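Local coordinates for membrane lipoprotein TpN32 (Treponema pallidum, PDB 1XS5) that binds L-methionine in the cleft of a periplasmic-binding-protein fold and probably serves as a methionine receptor at the cell membrane, at residues His14-Leu18 against Asn55-His59; Leu10-His14 against Asn173-Met177; Asn79-Pro84 against Gly235-Ala240. All coordinates share one frame; numbering follows the deposited sequence.

In the fold
All three contacts border the cleft that holds the bound methionine. Interactions 1 and 2 share H14, and their centres lie about 9 Å apart; the centre of interaction 3 is about 11 Å from that of interaction 1 and about 12 Å from that of interaction 2. Interaction 1 seats the start of helix 14-26 on strand 54-59 of the six-stranded sheet. Interaction 3 adds the C-terminal strand 238-239 at the edge of that sheet, and F56 CZ comes within 3.5 Å of H81 ND1 between the two. Interaction 2 reaches across to helix 172-177, which follows a strand of the five-stranded sheet. E83 hydrogen-bonds the methionine ammonium group, with H14 and N173 close by.

Interaction 1 of 3, residues His14-Leu18 against Asn55-His59; sequences HARLL and NFFQH. With MET (methionine), chain B.
H14 and F56 form an edge-to-face aromatic pair where the N-terminal turn of helix 14-26 packs on strand 54-59, a buried contact in the six-stranded sheet domain beside the methionine cleft. The ring centroids lie 4.7 Å apart with the planes at 59°, and the edge of H14 is turned to the face of F56. H14 CD2 stands over the centre of the phenyl ring, 3.7 Å above its plane. The first torsion of F56 sets its CG opposite the backbone N (chi1 180°), which turns the ring toward H14 and L18. L18 approaches the same ring at its edge, near its plane, with L18 CG 3.9 Å from F56 CD2; L17 reaches the edge near CE2 in one of its two conformers. H14 thus covers one face of the phenyl ring and L18 meets its rim.

Beyond F56 the chain turns a corner at F57, and the residues that follow line the ligand side chain. The methionine thioether sulfur sits over one face of the H59 ring, offset toward its rim, with SD 3.4 Å from H59 NE2. The methyl carbon CE rests 3.6 Å from Q58 CB and also meets the F57 ring obliquely. H59 ND1 caps the backbone N of H62 at the start of helix 60-70, and NE2 bonds N112 OD1, so the imidazole is tethered at both nitrogens. Across the interface itself the contact is mainly aromatic and apolar, though H14 CD2 also lies 3.4 Å from F56 O. H14 NE2 bonds N198 OD1, and N198 ND2 bonds the methionine, a second-shell connection from H14 to the site. H14 is therefore held between the F56 face and N198, while the rings of F57 and H59 and the aliphatic CB of Q58 supply the thioether pocket.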
# COMPACT_ATOMS: atom_id res chain seq x y z
N HIS A 14 1.17 0.59 9.40
CA HIS A 14 1.80 -0.70 9.66
C HIS A 14 2.64 -0.68 10.93
O HIS A 14 2.70 -1.69 11.66
CB HIS A 14 2.68 -1.12 8.46
CG HIS A 14 1.96 -1.07 7.15
ND1 HIS A 14 1.37 0.08 6.67
CD2 HIS A 14 1.70 -2.04 6.24
CE1 HIS A 14 0.76 -0.19 5.52
NE2 HIS A 14 0.95 -1.46 5.24
N ALA A 15 3.28 0.44 11.18
CA ALA A 15 4.16 0.53 12.37
C ALA A 15 3.38 0.34 13.66
O ALA A 15 3.80 -0.40 14.54
CB ALA A 15 4.92 1.86 12.39
N ARG A 16 2.26 1.05 13.81
CA ARG A 16 1.46 0.86 15.02
C ARG A 16 0.96 -0.60 15.14
O ARG A 16 0.95 -1.16 16.23
CB ARG A 16 0.29 1.85 15.00
CG ARG A 16 -0.42 1.93 16.30
CD ARG A 16 0.51 2.52 17.36
NE ARG A 16 -0.14 2.49 18.67
CZ ARG A 16 0.47 2.79 19.82
NH1 ARG A 16 1.75 3.14 19.82
NH2 ARG A 16 -0.22 2.72 20.96
N LEU A 17 0.56 -1.21 14.02
CA LEU A 17 0.07 -2.59 14.04
C LEU A 17 1.20 -3.56 14.46
O LEU A 17 0.98 -4.57 15.15
CB LEU A 17 -0.45 -2.96 12.63
CG LEU A 17 -1.62 -2.13 12.08
CD1 LEU A 17 -1.93 -2.55 10.65
CD2 LEU A 17 -2.88 -2.33 12.98
N LEU A 18 2.43 -3.26 14.07
CA LEU A 18 3.55 -4.12 14.46
C LEU A 18 3.87 -3.94 15.96
O LEU A 18 4.39 -4.85 16.60
CB LEU A 18 4.77 -3.77 13.61
CG LEU A 18 4.68 -4.33 12.18
CD1 LEU A 18 5.91 -3.89 11.43
CD2 LEU A 18 4.59 -5.81 12.18
N ASN A 55 8.74 -8.60 6.33
CA ASN A 55 8.46 -7.19 6.20
C ASN A 55 6.99 -7.01 6.09
O ASN A 55 6.24 -7.97 5.81
CB ASN A 55 9.22 -6.45 5.07
CG ASN A 55 8.87 -6.89 3.67
OD1 ASN A 55 7.69 -7.13 3.30
ND2 ASN A 55 9.92 -6.93 2.81
N PHE A 56 6.55 -5.79 6.39
CA PHE A 56 5.11 -5.53 6.35
C PHE A 56 4.86 -4.13 5.80
O PHE A 56 4.86 -3.13 6.53
CB PHE A 56 4.54 -5.70 7.78
CG PHE A 56 3.03 -5.45 7.89
CD1 PHE A 56 2.15 -5.94 6.94
CD2 PHE A 56 2.52 -4.76 8.95
CE1 PHE A 56 0.77 -5.73 7.08
CE2 PHE A 56 1.16 -4.57 9.08
CZ PHE A 56 0.31 -5.06 8.15
N PHE A 57 4.66 -4.05 4.48
CA PHE A 57 4.42 -2.73 3.87
C PHE A 57 3.77 -2.74 2.48
O PHE A 57 3.41 -1.68 2.00
CB PHE A 57 5.75 -1.98 3.69
CG PHE A 57 6.53 -2.44 2.47
CD1 PHE A 57 7.25 -3.64 2.50
CD2 PHE A 57 6.55 -1.68 1.31
CE1 PHE A 57 7.99 -4.06 1.37
CE2 PHE A 57 7.27 -2.07 0.18
CZ PHE A 57 8.01 -3.27 0.21
N GLN A 58 3.60 -3.92 1.88
CA GLN A 58 3.14 -3.97 0.50
C GLN A 58 1.97 -4.92 0.27
O GLN A 58 1.59 -5.67 1.18
CB GLN A 58 4.31 -4.45 -0.37
CG GLN A 58 4.59 -6.00 -0.20
CD GLN A 58 6.01 -6.46 -0.62
OE1 GLN A 58 6.43 -6.29 -1.74
NE2 GLN A 58 6.72 -7.04 0.31
N HIS A 59 1.45 -4.89 -0.96
CA HIS A 59 0.40 -5.83 -1.35
C HIS A 59 1.02 -6.90 -2.30
O HIS A 59 2.18 -6.77 -2.71
CB HIS A 59 -0.79 -5.08 -1.99
CG HIS A 59 -0.41 -4.04 -2.99
ND1 HIS A 59 0.28 -4.32 -4.15
CD2 HIS A 59 -0.68 -2.72 -3.03
CE1 HIS A 59 0.41 -3.22 -4.86
NE2 HIS A 59 -0.17 -2.24 -4.20
N MET B . 0.19 0.53 1.95
CA MET B . 0.27 0.59 0.44
C MET B . -1.10 0.46 -0.26
O MET B . -1.39 1.27 -1.17
CB MET B . 1.20 -0.52 -0.09
CG MET B . 1.55 -0.32 -1.55
SD MET B . 2.60 -1.61 -2.25
CE MET B . 4.22 -1.05 -1.59
OXT MET B . -1.86 -0.46 0.12

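Interaction 2 of 3, residues Leu10-His14 against Asn173-Met177; sequences LSEPH and NYAIM. With MET (methionine), chain B.
S11 and N173 link the two lobes of the periplasmic-binding-protein fold, joining the loop after strand 3-9 to helix 172-177 beside the methionine cleft. The polar part is one hydrogen bond, N173 ND2 to S11 OG, 3.1 Å long with an N-H...O angle of 159° and the serine oxygen in the amide plane. S11 OG in turn donates to E12 O at 2.7 Å, so the hydroxyl both accepts from the helix and ties down its own loop. With CG of N173 set between its backbone N and carbonyl carbon (chi1 68°), the amide lies between the loop and the ligand, and N173 OD1 is 3.5 Å from MET N.

Van der Waals contacts flank this bond. L10 crosses Y174 at about a right angle and brings CD2 to 3.4 Å from the phenol OH. P13, which follows a cis peptide bond, lays CD against N173 CB at 3.8 Å. M177 bends at chi3 and places its sulfur beside the serine, with SD 3.6 Å from S11 CB.

Within the helix the N173 amide also covers its neighbour: ND2 lies over the centre of one face of the Y174 ring, 3.3 Å above the plane.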
# COMPACT_ATOMS: atom_id res chain seq x y z
N LEU A 10 7.76 0.52 6.79
CA LEU A 10 7.96 1.77 6.10
C LEU A 10 7.34 2.95 6.84
O LEU A 10 7.94 4.02 6.91
CB LEU A 10 7.29 1.67 4.71
CG LEU A 10 7.36 2.82 3.71
CD1 LEU A 10 8.81 3.04 3.29
CD2 LEU A 10 6.54 2.43 2.48
N SER A 11 6.13 2.77 7.36
CA SER A 11 5.43 3.89 8.00
C SER A 11 4.13 3.45 8.66
O SER A 11 3.81 2.26 8.75
CB SER A 11 5.03 4.90 6.91
OG SER A 11 3.94 4.36 6.12
N GLU A 12 3.39 4.45 9.12
CA GLU A 12 2.08 4.19 9.68
C GLU A 12 1.25 3.81 8.45
O GLU A 12 1.53 4.29 7.35
CB GLU A 12 1.53 5.45 10.32
CG GLU A 12 2.28 5.83 11.62
CD GLU A 12 2.22 4.72 12.69
OE1 GLU A 12 1.43 3.78 12.54
OE2 GLU A 12 2.96 4.80 13.70
N PRO A 13 0.18 3.03 8.62
CA PRO A 13 -0.31 2.46 9.89
C PRO A 13 0.36 1.15 10.29
O PRO A 13 0.14 0.64 11.40
CB PRO A 13 -1.79 2.26 9.60
CG PRO A 13 -1.74 1.74 8.13
CD PRO A 13 -0.78 2.78 7.52
N HIS A 14 1.17 0.59 9.40
CA HIS A 14 1.80 -0.70 9.66
C HIS A 14 2.64 -0.68 10.93
O HIS A 14 2.70 -1.69 11.66
CB HIS A 14 2.68 -1.12 8.46
CG HIS A 14 1.96 -1.07 7.15
ND1 HIS A 14 1.37 0.08 6.67
CD2 HIS A 14 1.70 -2.04 6.24
CE1 HIS A 14 0.76 -0.19 5.52
NE2 HIS A 14 0.95 -1.46 5.24
N ASN A 173 -1.58 4.75 3.14
CA ASN A 173 -0.63 5.05 4.21
C ASN A 173 -0.13 6.49 4.12
O ASN A 173 -0.11 7.26 5.14
CB ASN A 173 0.56 4.05 4.21
CG ASN A 173 1.46 4.19 3.00
OD1 ASN A 173 1.04 3.97 1.86
ND2 ASN A 173 2.72 4.56 3.25
N TYR A 174 0.23 6.92 2.92
CA TYR A 174 0.75 8.29 2.79
C TYR A 174 -0.31 9.35 2.92
O TYR A 174 -0.03 10.47 3.40
CB TYR A 174 1.48 8.45 1.44
CG TYR A 174 2.77 7.69 1.42
CD1 TYR A 174 3.71 7.90 2.42
CD2 TYR A 174 3.07 6.79 0.41
CE1 TYR A 174 4.93 7.25 2.42
CE2 TYR A 174 4.30 6.10 0.40
CZ TYR A 174 5.22 6.35 1.40
OH TYR A 174 6.45 5.71 1.44
N ALA A 175 -1.54 9.02 2.50
CA ALA A 175 -2.66 9.97 2.61
C ALA A 175 -2.95 10.20 4.12
O ALA A 175 -3.04 11.33 4.59
CB ALA A 175 -3.93 9.37 1.92
N ILE A 176 -3.09 9.10 4.87
CA ILE A 176 -3.39 9.17 6.30
C ILE A 176 -2.31 9.96 7.04
O ILE A 176 -2.59 10.78 7.93
CB ILE A 176 -3.53 7.74 6.87
CG1 ILE A 176 -4.80 7.08 6.33
CG2 ILE A 176 -3.54 7.80 8.37
CD1 ILE A 176 -4.68 5.54 6.50
N MET A 177 -1.06 9.75 6.67
CA MET A 177 0.02 10.49 7.29
C MET A 177 -0.05 12.00 7.02
O MET A 177 0.51 12.79 7.79
CB MET A 177 1.38 9.99 6.80
CG MET A 177 1.76 8.64 7.40
SD MET A 177 3.16 7.91 6.43
CE MET A 177 4.20 9.34 6.13
N MET B . 0.19 0.53 1.95
CA MET B . 0.27 0.59 0.44
C MET B . -1.10 0.46 -0.26
O MET B . -1.39 1.27 -1.17
CB MET B . 1.20 -0.52 -0.09
CG MET B . 1.55 -0.32 -1.55
SD MET B . 2.60 -1.61 -2.25
CE MET B . 4.22 -1.05 -1.59
OXT MET B . -1.86 -0.46 0.12

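Interaction 3 of 3, residues Asn79-Pro84 against Gly235-Ala240; sequences NVHVEP and GEVAPA. With MET (methionine), chain B.
E83 OE1 accepts a hydrogen bond from the ammonium group of the bound methionine, 2.7 Å from MET N, and a weak bond from the backbone N of N173 reaches the same oxygen. The carboxylate is carried by a chain extended beyond CG, just past the end of strand 74-82. Its other oxygen, OE2, is less surely placed, but the model has H81 NE2 pointing at it in a nearly straight line. Such a histidine-carboxylate pair would orient the acid, and the carboxylate's negative charge suits the ligand's ammonium.

Strand 238-239 pairs antiparallel with this segment. V82 and A238 form a hydrogen-bonded pair, V82 N to A238 O at 2.8 Å and A238 N to V82 O at 3.0 Å. A240 N adds a further bond of 3.1 Å to V80 O. V82 CG2 and A238 CB touch at 3.9 Å on one face of the sheet, whereas V237 CG1 meets the H81 ring obliquely, 3.5 Å from CD2. One water joins N79 ND2 to A240 O, and another joins P84 O to E236 O, bridging both ends of the pairing.

V80 and H81 both face N198, a classic beta bulge toward strand 198-203. Strand 74-82 is thus held between that strand and the C-terminal strand 238-239, one of the two edge strands of the sheet; V237 and P239 pack on helix 222-231, and the H81 ring meets that of H14 edge-to-face at the start of helix 14-26.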
# COMPACT_ATOMS: atom_id res chain seq x y z
N ASN A 79 -2.88 -12.21 4.30
CA ASN A 79 -3.44 -10.87 4.14
C ASN A 79 -3.74 -10.34 5.52
O ASN A 79 -4.26 -11.05 6.35
CB ASN A 79 -4.77 -10.89 3.37
CG ASN A 79 -4.62 -11.44 2.01
OD1 ASN A 79 -3.63 -11.17 1.31
ND2 ASN A 79 -5.58 -12.24 1.60
N VAL A 80 -3.43 -9.08 5.74
CA VAL A 80 -3.64 -8.43 7.02
C VAL A 80 -4.71 -7.32 6.98
O VAL A 80 -5.61 -7.25 7.84
CB VAL A 80 -2.30 -7.79 7.53
CG1 VAL A 80 -2.52 -7.13 8.84
CG2 VAL A 80 -1.21 -8.88 7.68
N HIS A 81 -4.58 -6.39 6.03
CA HIS A 81 -5.53 -5.30 5.98
C HIS A 81 -5.62 -4.72 4.57
O HIS A 81 -4.80 -5.06 3.74
CB HIS A 81 -5.14 -4.20 6.96
CG HIS A 81 -3.96 -3.36 6.55
ND1 HIS A 81 -2.68 -3.58 7.02
CD2 HIS A 81 -3.87 -2.26 5.76
CE1 HIS A 81 -1.86 -2.65 6.54
NE2 HIS A 81 -2.56 -1.83 5.78
N VAL A 82 -6.64 -3.88 4.34
CA VAL A 82 -6.86 -3.21 3.05
C VAL A 82 -6.81 -1.70 3.32
O VAL A 82 -7.27 -1.25 4.36
CB VAL A 82 -8.25 -3.58 2.40
CG1 VAL A 82 -8.31 -5.09 2.10
CG2 VAL A 82 -9.41 -3.16 3.32
N GLU A 83 -6.18 -0.93 2.41
CA GLU A 83 -6.05 0.53 2.56
C GLU A 83 -6.58 1.05 1.22
O GLU A 83 -5.82 1.10 0.24
CB GLU A 83 -4.57 0.90 2.57
CG GLU A 83 -3.92 1.25 3.80
CD GLU A 83 -2.39 1.29 3.57
OE1 GLU A 83 -1.91 2.03 2.69
OE2 GLU A 83 -1.71 0.54 4.27
N PRO A 84 -7.86 1.45 1.14
CA PRO A 84 -8.36 1.94 -0.15
C PRO A 84 -7.59 3.10 -0.73
O PRO A 84 -7.22 4.08 -0.04
CB PRO A 84 -9.83 2.31 0.14
CG PRO A 84 -10.19 1.47 1.37
CD PRO A 84 -8.89 1.58 2.19
N GLY A 235 -13.13 3.29 7.39
CA GLY A 235 -12.62 2.13 6.70
C GLY A 235 -11.34 2.49 5.93
O GLY A 235 -11.00 1.81 4.95
N GLU A 236 -10.64 3.55 6.35
CA GLU A 236 -9.41 3.95 5.67
C GLU A 236 -8.39 2.81 5.73
O GLU A 236 -7.66 2.60 4.79
CB GLU A 236 -8.84 5.22 6.29
CG GLU A 236 -9.71 6.50 6.14
CD GLU A 236 -10.81 6.64 7.20
OE1 GLU A 236 -11.17 5.63 7.83
OE2 GLU A 236 -11.35 7.76 7.38
N VAL A 237 -8.36 2.09 6.85
CA VAL A 237 -7.50 0.92 7.02
C VAL A 237 -8.48 -0.09 7.66
O VAL A 237 -9.06 0.21 8.69
CB VAL A 237 -6.35 1.21 7.98
CG1 VAL A 237 -5.38 0.01 7.98
CG2 VAL A 237 -5.64 2.48 7.55
N ALA A 238 -8.68 -1.25 7.04
CA ALA A 238 -9.63 -2.21 7.57
C ALA A 238 -9.11 -3.64 7.50
O ALA A 238 -8.45 -4.02 6.52
CB ALA A 238 -10.94 -2.11 6.76
N PRO A 239 -9.44 -4.48 8.50
CA PRO A 239 -8.99 -5.88 8.52
C PRO A 239 -9.34 -6.57 7.19
O PRO A 239 -10.40 -6.34 6.63
CB PRO A 239 -9.76 -6.50 9.69
CG PRO A 239 -10.07 -5.34 10.59
CD PRO A 239 -10.36 -4.18 9.63
N ALA A 240 -8.44 -7.42 6.70
CA ALA A 240 -8.66 -8.11 5.45
C ALA A 240 -9.47 -9.39 5.64
O ALA A 240 -9.15 -10.41 4.97
CB ALA A 240 -7.33 -8.44 4.79
N MET B . 0.19 0.53 1.95
CA MET B . 0.27 0.59 0.44
C MET B . -1.10 0.46 -0.26
O MET B . -1.39 1.27 -1.17
CB MET B . 1.20 -0.52 -0.09
CG MET B . 1.55 -0.32 -1.55
SD MET B . 2.60 -1.61 -2.25
CE MET B . 4.22 -1.05 -1.59
OXT MET B . -1.86 -0.46 0.12
O HOH W 1 -8.15 -12.52 3.37
O HOH W 2 -7.13 4.60 2.80